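Siroheme decarboxylase (Hydrogenobacter thermophilus, PDB 4CH7) catalyses the decarboxylation of siroheme to didecarboxysiroheme, a step of heme d1 biosynthesis. Local coordinates at residues Ala108-Pro111 / Glu112-Glu115; Ser114-Glu117 / Asp118-Leu122; Glu243-Ile246 / Glu247-Arg251; Lys288-Ala291 / Glu292-Arg296. One frame throughout, in Å; residues are numbered along the deposited sequence. Where two conformers were deposited one is given.

Contact 1 of 4, residues Ala108-Pro111 / Glu112-Glu115; sequences AVPP and EISE
A chi1 of 174° swings CG1 of V109 away from the residue's own N and sets it against the backbone O of S114, 3.3 Å away. I113 is built differently. Its CG1 lies anti to its own carbonyl carbon (chi1 -76°) and the chain runs on extended. CD1 therefore reaches the P110 ring and meets CG at 3.6 Å, the two side chains lying at a slant to each other. Between these two touches the chain turns at E112, whose positive phi of 55° puts it in the left-handed region. Past the turn, OG of S114 gives a hydrogen bond of 3.0 Å to O of E115, tilted out of that carbonyl plane.

A single water sits inside the turn. It accepts from N of I113 at 3.0 Å and donates to O of S114 at 2.8 Å. It also lies beside O of P110, but too close for that bond to be trusted in detail.

Outside the turn, P110 rests on Y64 and F324, and I113 and S114 lean on F328 of helix 323-335. V109 packs on V119. This is the connection from barrel strand 103-109 to helix 116-126. The two prolines have no amide hydrogen to give. One apolar touch, a methyl packed on a carbonyl oxygen, and the water link the two sides; the sides share no direct hydrogen bond.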
ATOM      1  N   ALA A 108       5.329  -6.878  -3.542  1.00 45.73           N
ATOM      2  CA  ALA A 108       5.996  -5.800  -4.267  1.00 49.67           C
ATOM      3  C   ALA A 108       7.449  -6.187  -4.505  1.00 51.66           C
ATOM      4  O   ALA A 108       8.159  -6.550  -3.566  1.00 50.19           O
ATOM      5  CB  ALA A 108       5.914  -4.503  -3.490  1.00 47.98           C
ATOM      6  N   VAL A 109       7.892  -6.106  -5.757  1.00 51.06           N
ATOM      7  CA  VAL A 109       9.248  -6.508  -6.113  1.00 50.79           C
ATOM      8  C   VAL A 109      10.052  -5.320  -6.638  1.00 56.55           C
ATOM      9  O   VAL A 109       9.603  -4.619  -7.544  1.00 57.81           O
ATOM     10  CB  VAL A 109       9.239  -7.643  -7.163  1.00 46.39           C
ATOM     11  CG1 VAL A 109      10.648  -7.946  -7.643  1.00 60.83           C
ATOM     12  CG2 VAL A 109       8.592  -8.896  -6.588  1.00 45.01           C
ATOM     13  N   PRO A 110      11.244  -5.086  -6.058  1.00 57.07           N
ATOM     14  CA  PRO A 110      12.145  -4.032  -6.539  1.00 63.62           C
ATOM     15  C   PRO A 110      12.595  -4.309  -7.967  1.00 69.70           C
ATOM     16  O   PRO A 110      12.630  -5.472  -8.368  1.00 67.50           O
ATOM     17  CB  PRO A 110      13.340  -4.128  -5.579  1.00 66.17           C
ATOM     18  CG  PRO A 110      13.280  -5.521  -5.016  1.00 67.93           C
ATOM     19  CD  PRO A 110      11.814  -5.826  -4.918  1.00 60.54           C
ATOM     20  N   PRO A 111      12.928  -3.254  -8.730  1.00 63.21           N
ATOM     21  CA  PRO A 111      13.381  -3.445 -10.112  1.00 66.19           C
ATOM     22  C   PRO A 111      14.785  -4.044 -10.161  1.00 72.00           C
ATOM     23  O   PRO A 111      15.511  -3.955  -9.172  1.00 68.20           O
ATOM     24  CB  PRO A 111      13.400  -2.018 -10.665  1.00 64.24           C
ATOM     25  CG  PRO A 111      13.655  -1.154  -9.466  1.00 64.21           C
ATOM     26  CD  PRO A 111      12.907  -1.829  -8.345  1.00 63.92           C
ATOM     27  N   GLU A 112      15.147  -4.648 -11.290  1.00 67.21           N
ATOM     28  CA  GLU A 112      16.473  -5.248 -11.481  1.00 74.73           C
ATOM     29  C   GLU A 112      16.896  -6.276 -10.425  1.00 79.18           C
ATOM     30  O   GLU A 112      17.999  -6.194  -9.882  1.00 85.33           O
ATOM     31  CB  GLU A 112      17.556  -4.170 -11.604  1.00 77.27           C
ATOM     32  CG  GLU A 112      17.745  -3.622 -13.010  1.00 79.65           C
ATOM     33  CD  GLU A 112      17.063  -2.286 -13.213  1.00 85.06           C
ATOM     34  OE1 GLU A 112      17.019  -1.485 -12.255  1.00 87.83           O
ATOM     35  OE2 GLU A 112      16.571  -2.035 -14.332  1.00 91.84           O
ATOM     36  N   ILE A 113      16.026  -7.241 -10.146  1.00 74.58           N
ATOM     37  CA  ILE A 113      16.375  -8.372  -9.294  1.00 76.91           C
ATOM     38  C   ILE A 113      15.761  -9.629  -9.887  1.00 80.36           C
ATOM     39  O   ILE A 113      16.451 -10.620 -10.144  1.00 72.64           O
ATOM     40  CB  ILE A 113      15.886  -8.180  -7.843  1.00 75.18           C
ATOM     41  CG1 ILE A 113      16.786  -7.190  -7.101  1.00 77.71           C
ATOM     42  CG2 ILE A 113      15.858  -9.512  -7.102  1.00 73.21           C
ATOM     43  CD1 ILE A 113      16.497  -7.083  -5.622  1.00 75.01           C
ATOM     44  N   SER A 114      14.455  -9.563 -10.110  1.00 67.48           N
ATOM     45  CA  SER A 114      13.700 -10.638 -10.730  1.00 63.55           C
ATOM     46  C   SER A 114      12.338 -10.091 -11.104  1.00 60.94           C
ATOM     47  O   SER A 114      11.816  -9.200 -10.431  1.00 65.24           O
ATOM     48  CB  SER A 114      13.526 -11.803  -9.761  1.00 67.68           C
ATOM     49  OG  SER A 114      12.611 -12.758 -10.269  1.00 61.39           O
ATOM     50  N   GLU A 115      11.768 -10.606 -12.187  1.00 61.34           N
ATOM     51  CA  GLU A 115      10.403 -10.250 -12.535  1.00 50.12           C
ATOM     52  C   GLU A 115       9.483 -10.835 -11.476  1.00 53.59           C
ATOM     53  O   GLU A 115       9.784 -11.882 -10.900  1.00 50.98           O
ATOM     54  CB  GLU A 115      10.039 -10.778 -13.920  1.00 58.75           C
ATOM     55  CG  GLU A 115      10.868 -10.173 -15.038  1.00 52.20           C
ATOM     56  CD  GLU A 115      10.640 -10.854 -16.368  1.00 66.13           C
ATOM     57  OE1 GLU A 115       9.482 -11.212 -16.663  1.00 72.34           O
ATOM     58  OE2 GLU A 115      11.622 -11.032 -17.115  1.00 57.66           O
TER
HETATM   59  O   HOH W   1      13.109  -6.763 -10.366  1.00 63.34           O

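Contact 2 of 4, residues Ser114-Glu117 / Asp118-Leu122; sequences SELE and DVVRL
OG of S114 packs against CB of D118 at 3.3 Å and CG2 of V119 at 3.4 Å, tucked against the first turn of the helix. L116 CD2 and V120 CG1 make a looser apolar touch at 4.3 Å. Hydrogen bonds gather on O of the N-cap residue E115. It takes N of V119 at 3.1 Å, almost end-on, as well as the S114 hydroxyl, with N of D118 adding a weak bond. An alanine at S114 removes the hydroxyl, and E115 O would probably have to rely on its amide donors, with a small gap opened beside D118 and V119. Charged groups line the outer side. NH2 of R121 meets OD1 of D118 at 3.2 Å in a salt bridge whose hydrogen bond is nearly straight (171°). OD1 lies in the plane of the guanidinium, while NH2 comes from above the carboxylate plane. OE2 of E115 is 4.2 Å from OD2 of D118. R121 and the nearby helix start probably ease this like-charge pair. E117 pairs with R136 instead. The inner side, L116, V119 and V120, rests on strands of the barrel. This is the N-terminal end of helix 116-126, the second helix of a ferredoxin-like beta-alpha-beta-beta-alpha-beta fold in the AsnC-like domain.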
ATOM      1  N   SER A 114      14.455  -9.563 -10.110  1.00 67.48           N
ATOM      2  CA  SER A 114      13.700 -10.638 -10.730  1.00 63.55           C
ATOM      3  C   SER A 114      12.338 -10.091 -11.104  1.00 60.94           C
ATOM      4  O   SER A 114      11.816  -9.200 -10.431  1.00 65.24           O
ATOM      5  CB  SER A 114      13.526 -11.803  -9.761  1.00 67.68           C
ATOM      6  OG  SER A 114      12.611 -12.758 -10.269  1.00 61.39           O
ATOM      7  N   GLU A 115      11.768 -10.606 -12.187  1.00 61.34           N
ATOM      8  CA  GLU A 115      10.403 -10.250 -12.535  1.00 50.12           C
ATOM      9  C   GLU A 115       9.483 -10.835 -11.476  1.00 53.59           C
ATOM     10  O   GLU A 115       9.784 -11.882 -10.900  1.00 50.98           O
ATOM     11  CB  GLU A 115      10.039 -10.778 -13.920  1.00 58.75           C
ATOM     12  CG  GLU A 115      10.868 -10.173 -15.038  1.00 52.20           C
ATOM     13  CD  GLU A 115      10.640 -10.854 -16.368  1.00 66.13           C
ATOM     14  OE1 GLU A 115       9.482 -11.212 -16.663  1.00 72.34           O
ATOM     15  OE2 GLU A 115      11.622 -11.032 -17.115  1.00 57.66           O
ATOM     16  N   LEU A 116       8.375 -10.149 -11.214  1.00 45.28           N
ATOM     17  CA  LEU A 116       7.418 -10.572 -10.197  1.00 47.99           C
ATOM     18  C   LEU A 116       6.930 -12.000 -10.443  1.00 43.94           C
ATOM     19  O   LEU A 116       6.833 -12.799  -9.511  1.00 47.24           O
ATOM     20  CB  LEU A 116       6.240  -9.595 -10.150  1.00 36.27           C
ATOM     21  CG  LEU A 116       5.163  -9.827  -9.090  1.00 44.51           C
ATOM     22  CD1 LEU A 116       4.761  -8.516  -8.440  1.00 46.96           C
ATOM     23  CD2 LEU A 116       3.958 -10.492  -9.710  1.00 46.95           C
ATOM     24  N   GLU A 117       6.636 -12.311 -11.704  1.00 42.33           N
ATOM     25  CA  GLU A 117       6.167 -13.639 -12.098  1.00 47.33           C
ATOM     26  C   GLU A 117       7.165 -14.750 -11.782  1.00 44.89           C
ATOM     27  O   GLU A 117       6.773 -15.876 -11.468  1.00 45.10           O
ATOM     28  CB  GLU A 117       5.838 -13.663 -13.592  1.00 52.11           C
ATOM     29  CG  GLU A 117       4.433 -13.192 -13.937  1.00 56.27           C
ATOM     30  CD  GLU A 117       4.265 -11.685 -13.860  1.00 48.60           C
ATOM     31  OE1 GLU A 117       5.256 -10.975 -13.600  1.00 49.11           O
ATOM     32  OE2 GLU A 117       3.132 -11.210 -14.071  1.00 54.86           O
ATOM     33  N   ASP A 118       8.454 -14.434 -11.880  1.00 47.85           N
ATOM     34  CA  ASP A 118       9.498 -15.397 -11.548  1.00 51.12           C
ATOM     35  C   ASP A 118       9.543 -15.619 -10.038  1.00 55.00           C
ATOM     36  O   ASP A 118       9.630 -16.755  -9.569  1.00 47.23           O
ATOM     37  CB  ASP A 118      10.863 -14.915 -12.050  1.00 43.94           C
ATOM     38  CG  ASP A 118      10.967 -14.923 -13.564  1.00 53.81           C
ATOM     39  OD1 ASP A 118      10.547 -15.920 -14.188  1.00 54.39           O
ATOM     40  OD2 ASP A 118      11.472 -13.930 -14.130  1.00 55.17           O
ATOM     41  N   VAL A 119       9.483 -14.520  -9.290  1.00 48.49           N
ATOM     42  CA  VAL A 119       9.477 -14.558  -7.830  1.00 49.52           C
ATOM     43  C   VAL A 119       8.382 -15.472  -7.279  1.00 52.78           C
ATOM     44  O   VAL A 119       8.647 -16.311  -6.421  1.00 58.57           O
ATOM     45  CB  VAL A 119       9.319 -13.140  -7.235  1.00 55.36           C
ATOM     46  CG1 VAL A 119       9.180 -13.197  -5.728  1.00 50.95           C
ATOM     47  CG2 VAL A 119      10.498 -12.266  -7.623  1.00 54.81           C
ATOM     48  N   VAL A 120       7.162 -15.316  -7.785  0.55 47.29           N
ATOM     49  CA  VAL A 120       6.036 -16.116  -7.310  0.55 48.26           C
ATOM     50  C   VAL A 120       6.136 -17.577  -7.754  0.55 50.36           C
ATOM     51  O   VAL A 120       5.700 -18.477  -7.036  0.55 48.90           O
ATOM     52  CB  VAL A 120       4.671 -15.516  -7.739  0.55 49.71           C
ATOM     53  CG1 VAL A 120       4.581 -14.060  -7.331  0.55 42.00           C
ATOM     54  CG2 VAL A 120       4.456 -15.648  -9.238  0.55 49.36           C
ATOM     55  N   ARG A 121       6.710 -17.806  -8.933  1.00 48.16           N
ATOM     56  CA  ARG A 121       6.911 -19.163  -9.444  1.00 45.00           C
ATOM     57  C   ARG A 121       7.831 -19.937  -8.508  1.00 42.70           C
ATOM     58  O   ARG A 121       7.546 -21.075  -8.128  1.00 50.48           O
ATOM     59  CB  ARG A 121       7.506 -19.134 -10.858  1.00 48.57           C
ATOM     60  CG  ARG A 121       8.004 -20.489 -11.351  1.00 49.61           C
ATOM     61  CD  ARG A 121       8.545 -20.416 -12.775  1.00 43.25           C
ATOM     62  NE  ARG A 121       9.559 -19.378 -12.939  1.00 49.88           N
ATOM     63  CZ  ARG A 121      10.852 -19.544 -12.675  1.00 56.06           C
ATOM     64  NH1 ARG A 121      11.301 -20.706 -12.224  1.00 58.12           N
ATOM     65  NH2 ARG A 121      11.703 -18.546 -12.858  1.00 58.52           N
ATOM     66  N   LEU A 122       8.930 -19.293  -8.129  1.00 46.44           N
ATOM     67  CA  LEU A 122       9.894 -19.877  -7.209  1.00 53.14           C
ATOM     68  C   LEU A 122       9.293 -20.065  -5.815  1.00 53.23           C
ATOM     69  O   LEU A 122       9.587 -21.052  -5.139  1.00 52.69           O
ATOM     70  CB  LEU A 122      11.151 -19.009  -7.155  1.00 50.92           C
ATOM     71  CG  LEU A 122      11.889 -18.909  -8.490  1.00 56.63           C
ATOM     72  CD1 LEU A 122      12.943 -17.817  -8.470  1.00 56.57           C
ATOM     73  CD2 LEU A 122      12.511 -20.246  -8.844  1.00 51.06           C
TER

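Contact 3 of 4, residues Glu243-Ile246 / Glu247-Arg251; sequences EDAI and EEVGR
E247 follows I246, whose CG1 sits between its own backbone N and carbonyl carbon (chi1 57°). That rotation presses CG1 to 3.2 Å from N of E247. R251, one turn on, reaches back to the carboxylate of E247.

E248 brings its CB to 3.7 Å from O of A245. Its carboxylate belongs to another partner, K298, with which it forms a salt bridge.

V249 ties the helix to the N-cap residue. Its N bonds O of A245 at 2.8 Å in a straight line (171°), with the donor nearly on the extension of that carbonyl. Its CG2, placed beside the backbone N, presses on the same oxygen at 3.1 Å. CG2 also touches CB of A245. The amide bonds this oxygen while the methyl packs tightly beside it. The valine packs further on V241 and L300.

G250 sends its N to O of I246 at 2.7 Å. The donor stands above the carbonyl plane.

R251 ends the segment. Its NH2 reaches OE1 of E247 at 2.8 Å, a salt bridge whose hydrogen bond is weak and bent. O of E247 lies over one face of the R251 guanidinium, 3.7 Å above its plane and toward its rim.

A245 is the N-cap. The arrangement is the opening turn of helix 246-254, the first helix of a ferredoxin-like fold in the AsnC-like domain.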
ATOM      1  N   GLU A 243     -16.875  -3.077 -18.268  1.00 73.58           N
ATOM      2  CA  GLU A 243     -15.933  -1.980 -18.040  1.00 69.06           C
ATOM      3  C   GLU A 243     -16.512  -0.594 -18.320  1.00 73.81           C
ATOM      4  O   GLU A 243     -15.972   0.412 -17.860  1.00 81.40           O
ATOM      5  CB  GLU A 243     -14.679  -2.184 -18.889  1.00 69.69           C
ATOM      6  CG  GLU A 243     -14.423  -3.627 -19.286  1.00 71.05           C
ATOM      7  CD  GLU A 243     -13.522  -3.732 -20.497  1.00 75.20           C
ATOM      8  OE1 GLU A 243     -13.048  -2.678 -20.971  1.00 62.12           O
ATOM      9  OE2 GLU A 243     -13.294  -4.863 -20.978  1.00 63.91           O
ATOM     10  N   ASP A 244     -17.600  -0.542 -19.081  1.00 72.76           N
ATOM     11  CA  ASP A 244     -18.277   0.719 -19.355  1.00 75.46           C
ATOM     12  C   ASP A 244     -19.233   1.062 -18.215  1.00 79.84           C
ATOM     13  O   ASP A 244     -20.036   1.993 -18.315  1.00 80.98           O
ATOM     14  CB  ASP A 244     -19.029   0.646 -20.687  1.00 76.66           C
ATOM     15  CG  ASP A 244     -20.039  -0.486 -20.729  1.00 82.78           C
ATOM     16  OD1 ASP A 244     -19.983  -1.374 -19.852  1.00 82.72           O
ATOM     17  OD2 ASP A 244     -20.884  -0.496 -21.649  1.00 93.64           O
ATOM     18  N   ALA A 245     -19.133   0.297 -17.131  1.00 72.93           N
ATOM     19  CA  ALA A 245     -19.996   0.468 -15.970  1.00 78.42           C
ATOM     20  C   ALA A 245     -19.207   0.470 -14.659  1.00 74.91           C
ATOM     21  O   ALA A 245     -19.724   0.897 -13.629  1.00 75.35           O
ATOM     22  CB  ALA A 245     -21.071  -0.616 -15.944  1.00 69.32           C
ATOM     23  N   ILE A 246     -17.961  -0.006 -14.705  1.00 71.17           N
ATOM     24  CA  ILE A 246     -17.110  -0.086 -13.512  1.00 77.30           C
ATOM     25  C   ILE A 246     -16.930   1.258 -12.801  1.00 74.90           C
ATOM     26  O   ILE A 246     -16.836   1.305 -11.573  1.00 70.20           O
ATOM     27  CB  ILE A 246     -15.710  -0.681 -13.826  1.00 71.12           C
ATOM     28  CG1 ILE A 246     -14.997   0.126 -14.915  1.00 74.17           C
ATOM     29  CG2 ILE A 246     -15.817  -2.143 -14.229  1.00 74.98           C
ATOM     30  CD1 ILE A 246     -13.737  -0.532 -15.439  1.00 77.00           C
ATOM     31  N   GLU A 247     -16.881   2.341 -13.572  1.00 71.60           N
ATOM     32  CA  GLU A 247     -16.805   3.684 -13.002  1.00 79.77           C
ATOM     33  C   GLU A 247     -18.024   3.964 -12.132  1.00 76.56           C
ATOM     34  O   GLU A 247     -17.893   4.192 -10.930  1.00 73.64           O
ATOM     35  CB  GLU A 247     -16.695   4.746 -14.102  1.00 85.51           C
ATOM     36  CG  GLU A 247     -15.267   5.124 -14.482  1.00 86.30           C
ATOM     37  CD  GLU A 247     -15.206   6.345 -15.383  1.00 93.98           C
ATOM     38  OE1 GLU A 247     -16.254   6.996 -15.584  1.00 84.46           O
ATOM     39  OE2 GLU A 247     -14.107   6.656 -15.887  1.00 88.46           O
ATOM     40  N   GLU A 248     -19.203   3.941 -12.747  1.00 73.56           N
ATOM     41  CA  GLU A 248     -20.460   4.143 -12.032  1.00 75.08           C
ATOM     42  C   GLU A 248     -20.611   3.174 -10.860  1.00 72.87           C
ATOM     43  O   GLU A 248     -20.894   3.592  -9.736  1.00 66.10           O
ATOM     44  CB  GLU A 248     -21.651   3.985 -12.980  1.00 76.67           C
ATOM     45  CG  GLU A 248     -22.999   4.042 -12.275  1.00 84.26           C
ATOM     46  CD  GLU A 248     -24.020   3.099 -12.878  1.00 84.28           C
ATOM     47  OE1 GLU A 248     -23.824   2.661 -14.030  1.00 83.95           O
ATOM     48  OE2 GLU A 248     -25.020   2.794 -12.198  1.00 89.61           O
ATOM     49  N   VAL A 249     -20.419   1.883 -11.133  1.00 65.59           N
ATOM     50  CA  VAL A 249     -20.526   0.848 -10.107  1.00 71.62           C
ATOM     51  C   VAL A 249     -19.569   1.107  -8.944  1.00 67.83           C
ATOM     52  O   VAL A 249     -19.966   1.035  -7.780  1.00 58.06           O
ATOM     53  CB  VAL A 249     -20.277  -0.560 -10.685  1.00 64.15           C
ATOM     54  CG1 VAL A 249     -20.220  -1.591  -9.573  1.00 47.22           C
ATOM     55  CG2 VAL A 249     -21.369  -0.927 -11.674  1.00 64.50           C
ATOM     56  N   GLY A 250     -18.315   1.414  -9.267  1.00 64.30           N
ATOM     57  CA  GLY A 250     -17.321   1.739  -8.257  1.00 59.12           C
ATOM     58  C   GLY A 250     -17.752   2.891  -7.368  1.00 66.23           C
ATOM     59  O   GLY A 250     -17.560   2.848  -6.150  1.00 55.76           O
ATOM     60  N   ARG A 251     -18.347   3.914  -7.979  1.00 66.89           N
ATOM     61  CA  ARG A 251     -18.834   5.078  -7.243  1.00 61.70           C
ATOM     62  C   ARG A 251     -20.079   4.745  -6.427  1.00 63.55           C
ATOM     63  O   ARG A 251     -20.243   5.230  -5.307  1.00 65.54           O
ATOM     64  CB  ARG A 251     -19.127   6.240  -8.198  1.00 65.19           C
ATOM     65  CG  ARG A 251     -17.935   6.664  -9.040  1.00 78.07           C
ATOM     66  CD  ARG A 251     -18.225   7.905  -9.867  1.00 75.82           C
ATOM     67  NE  ARG A 251     -17.197   8.127 -10.881  1.00 87.14           N
ATOM     68  CZ  ARG A 251     -17.408   8.048 -12.190  1.00 85.76           C
ATOM     69  NH1 ARG A 251     -18.616   7.766 -12.656  1.00 87.33           N
ATOM     70  NH2 ARG A 251     -16.412   8.261 -13.038  1.00 90.43           N
TER

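Contact 4 of 4, residues Lys288-Ala291 / Glu292-Arg296; sequences KLLA and ETISR
K288 and E292 are one turn apart on helix 284-297, the second helix of a ferredoxin-like fold in the AsnC-like domain. O of K288 takes N of E292 at 2.8 Å, and CG of E292 lies 3.1 Å from the same oxygen. The E292 chain is extended and passes beside this carbonyl. The lysine chain leads away from the turn.

L289 comes next. Its CD1 lies 4.0 Å from OE1 of E292. Its O carries two bonds from one residue: N of T293 at 2.9 Å, nearly in line with the carbonyl, and OG1 of T293, also at 2.9 Å. The hydroxyl approaches from above the carbonyl plane, 40° out of it. With OG1 beside the backbone N (chi1 -54°), T293 is turned back to the preceding turn. A valine in its place would keep the branched shape, but L289 O would probably be left with the amide bond alone.

L290 receives N of I294 at its O, a straight bond (172°) somewhat longer than the others of this turn. At the side-chain level its CD1 meets CD1 of I294 at 4.2 Å.

A291 faces the barrel. Its methyl packs on W239, Y303 and L305, and I294 joins it on W239. The small side chain is consistent with a close approach of the helix to these strands. S295 OG is bonded to O of L300, past the helix end, while N of S295 gives a hydrogen bond of 2.8 Å to O of A291.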
ATOM      1  N   LYS A 288     -22.750  -9.748   3.725  1.00 58.12           N
ATOM      2  CA  LYS A 288     -23.520 -10.484   2.725  1.00 62.74           C
ATOM      3  C   LYS A 288     -24.743  -9.696   2.266  1.00 62.58           C
ATOM      4  O   LYS A 288     -25.035  -9.632   1.073  1.00 61.13           O
ATOM      5  CB  LYS A 288     -23.959 -11.845   3.272  1.00 67.22           C
ATOM      6  CG  LYS A 288     -22.879 -12.922   3.251  1.00 70.12           C
ATOM      7  CD  LYS A 288     -23.446 -14.276   3.666  1.00 67.56           C
ATOM      8  CE  LYS A 288     -22.383 -15.365   3.631  1.00 71.57           C
ATOM      9  NZ  LYS A 288     -22.905 -16.677   4.113  1.00 79.03           N
ATOM     10  N   LEU A 289     -25.449  -9.101   3.224  1.00 62.03           N
ATOM     11  CA  LEU A 289     -26.603  -8.255   2.937  1.00 64.13           C
ATOM     12  C   LEU A 289     -26.219  -7.094   2.023  1.00 52.64           C
ATOM     13  O   LEU A 289     -26.863  -6.860   0.997  1.00 51.20           O
ATOM     14  CB  LEU A 289     -27.205  -7.719   4.239  1.00 60.44           C
ATOM     15  CG  LEU A 289     -28.395  -8.473   4.835  1.00 66.39           C
ATOM     16  CD1 LEU A 289     -28.144  -9.970   4.852  1.00 70.48           C
ATOM     17  CD2 LEU A 289     -28.705  -7.972   6.239  1.00 67.60           C
ATOM     18  N   LEU A 290     -25.164  -6.379   2.403  1.00 50.09           N
ATOM     19  CA  LEU A 290     -24.660  -5.244   1.630  1.00 56.92           C
ATOM     20  C   LEU A 290     -24.289  -5.648   0.204  1.00 56.45           C
ATOM     21  O   LEU A 290     -24.584  -4.930  -0.751  1.00 48.66           O
ATOM     22  CB  LEU A 290     -23.452  -4.623   2.340  1.00 56.72           C
ATOM     23  CG  LEU A 290     -22.626  -3.585   1.578  1.00 53.87           C
ATOM     24  CD1 LEU A 290     -23.487  -2.412   1.147  1.00 50.91           C
ATOM     25  CD2 LEU A 290     -21.448  -3.107   2.418  1.00 53.86           C
ATOM     26  N   ALA A 291     -23.641  -6.800   0.068  1.00 55.72           N
ATOM     27  CA  ALA A 291     -23.256  -7.317  -1.240  1.00 54.94           C
ATOM     28  C   ALA A 291     -24.485  -7.685  -2.071  1.00 56.99           C
ATOM     29  O   ALA A 291     -24.552  -7.374  -3.262  1.00 54.68           O
ATOM     30  CB  ALA A 291     -22.339  -8.517  -1.082  1.00 48.84           C
ATOM     31  N   GLU A 292     -25.445  -8.357  -1.439  1.00 59.69           N
ATOM     32  CA  GLU A 292     -26.692  -8.748  -2.098  1.00 56.41           C
ATOM     33  C   GLU A 292     -27.471  -7.540  -2.624  1.00 59.94           C
ATOM     34  O   GLU A 292     -28.059  -7.594  -3.705  1.00 64.43           O
ATOM     35  CB  GLU A 292     -27.575  -9.566  -1.145  1.00 71.58           C
ATOM     36  CG  GLU A 292     -27.083 -10.987  -0.871  1.00 71.49           C
ATOM     37  CD  GLU A 292     -27.875 -11.678   0.227  1.00 80.77           C
ATOM     38  OE1 GLU A 292     -28.593 -10.985   0.977  1.00 76.03           O
ATOM     39  OE2 GLU A 292     -27.779 -12.919   0.337  1.00 71.86           O
ATOM     40  N   THR A 293     -27.474  -6.458  -1.849  1.00 61.91           N
ATOM     41  CA  THR A 293     -28.129  -5.214  -2.248  1.00 61.82           C
ATOM     42  C   THR A 293     -27.493  -4.660  -3.521  1.00 63.08           C
ATOM     43  O   THR A 293     -28.185  -4.360  -4.497  1.00 63.13           O
ATOM     44  CB  THR A 293     -28.033  -4.150  -1.139  1.00 62.04           C
ATOM     45  OG1 THR A 293     -28.534  -4.687   0.093  1.00 61.13           O
ATOM     46  CG2 THR A 293     -28.829  -2.911  -1.514  1.00 68.19           C
ATOM     47  N   ILE A 294     -26.169  -4.523  -3.489  1.00 61.43           N
ATOM     48  CA  ILE A 294     -25.392  -4.070  -4.637  1.00 56.55           C
ATOM     49  C   ILE A 294     -25.639  -4.955  -5.854  1.00 55.66           C
ATOM     50  O   ILE A 294     -25.864  -4.459  -6.958  1.00 56.29           O
ATOM     51  CB  ILE A 294     -23.884  -4.052  -4.307  1.00 57.95           C
ATOM     52  CG1 ILE A 294     -23.574  -2.938  -3.306  1.00 53.48           C
ATOM     53  CG2 ILE A 294     -23.053  -3.873  -5.568  1.00 56.35           C
ATOM     54  CD1 ILE A 294     -22.162  -2.963  -2.772  1.00 57.14           C
ATOM     55  N   SER A 295     -25.599  -6.267  -5.638  1.00 55.25           N
ATOM     56  CA  SER A 295     -25.879  -7.241  -6.686  1.00 58.33           C
ATOM     57  C   SER A 295     -27.263  -7.014  -7.292  1.00 62.44           C
ATOM     58  O   SER A 295     -27.450  -7.142  -8.502  1.00 59.00           O
ATOM     59  CB  SER A 295     -25.782  -8.660  -6.121  1.00 52.41           C
ATOM     60  OG  SER A 295     -26.107  -9.630  -7.097  1.00 56.63           O
ATOM     61  N   ARG A 296     -28.221  -6.664  -6.439  1.00 60.37           N
ATOM     62  CA  ARG A 296     -29.602  -6.444  -6.854  1.00 53.71           C
ATOM     63  C   ARG A 296     -29.769  -5.146  -7.642  1.00 59.07           C
ATOM     64  O   ARG A 296     -30.242  -5.153  -8.779  1.00 57.55           O
ATOM     65  CB  ARG A 296     -30.518  -6.425  -5.627  1.00 59.08           C
ATOM     66  CG  ARG A 296     -31.970  -6.081  -5.926  1.00 61.55           C
ATOM     67  CD  ARG A 296     -32.799  -5.974  -4.651  1.00 54.74           C
ATOM     68  NE  ARG A 296     -32.663  -7.153  -3.801  1.00 66.56           N
ATOM     69  CZ  ARG A 296     -32.007  -7.168  -2.645  1.00 72.19           C
ATOM     70  NH1 ARG A 296     -31.430  -6.063  -2.195  1.00 71.47           N
ATOM     71  NH2 ARG A 296     -31.927  -8.284  -1.935  1.00 70.07           N
TER

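Contacts 1 and 2 follow each other in the first AsnC-like domain and share S114 and E115. Their centres are 8 Å apart. CG2 of V109 meets CG2 of V119 at 4.0 Å, so the strand exit packs directly on the helix it leads to. Contacts 3 and 4 come later, in the second AsnC-like domain, on helices 246-254 and 284-297. Their centres are 16 Å apart and their nearest atoms about 5 Å, without touching. Between the pairs the centres lie 32 to 39 Å apart. Both domains belong to one chain and together supply the strands of one closed eight-stranded antiparallel barrel, with helices of each half packed on it.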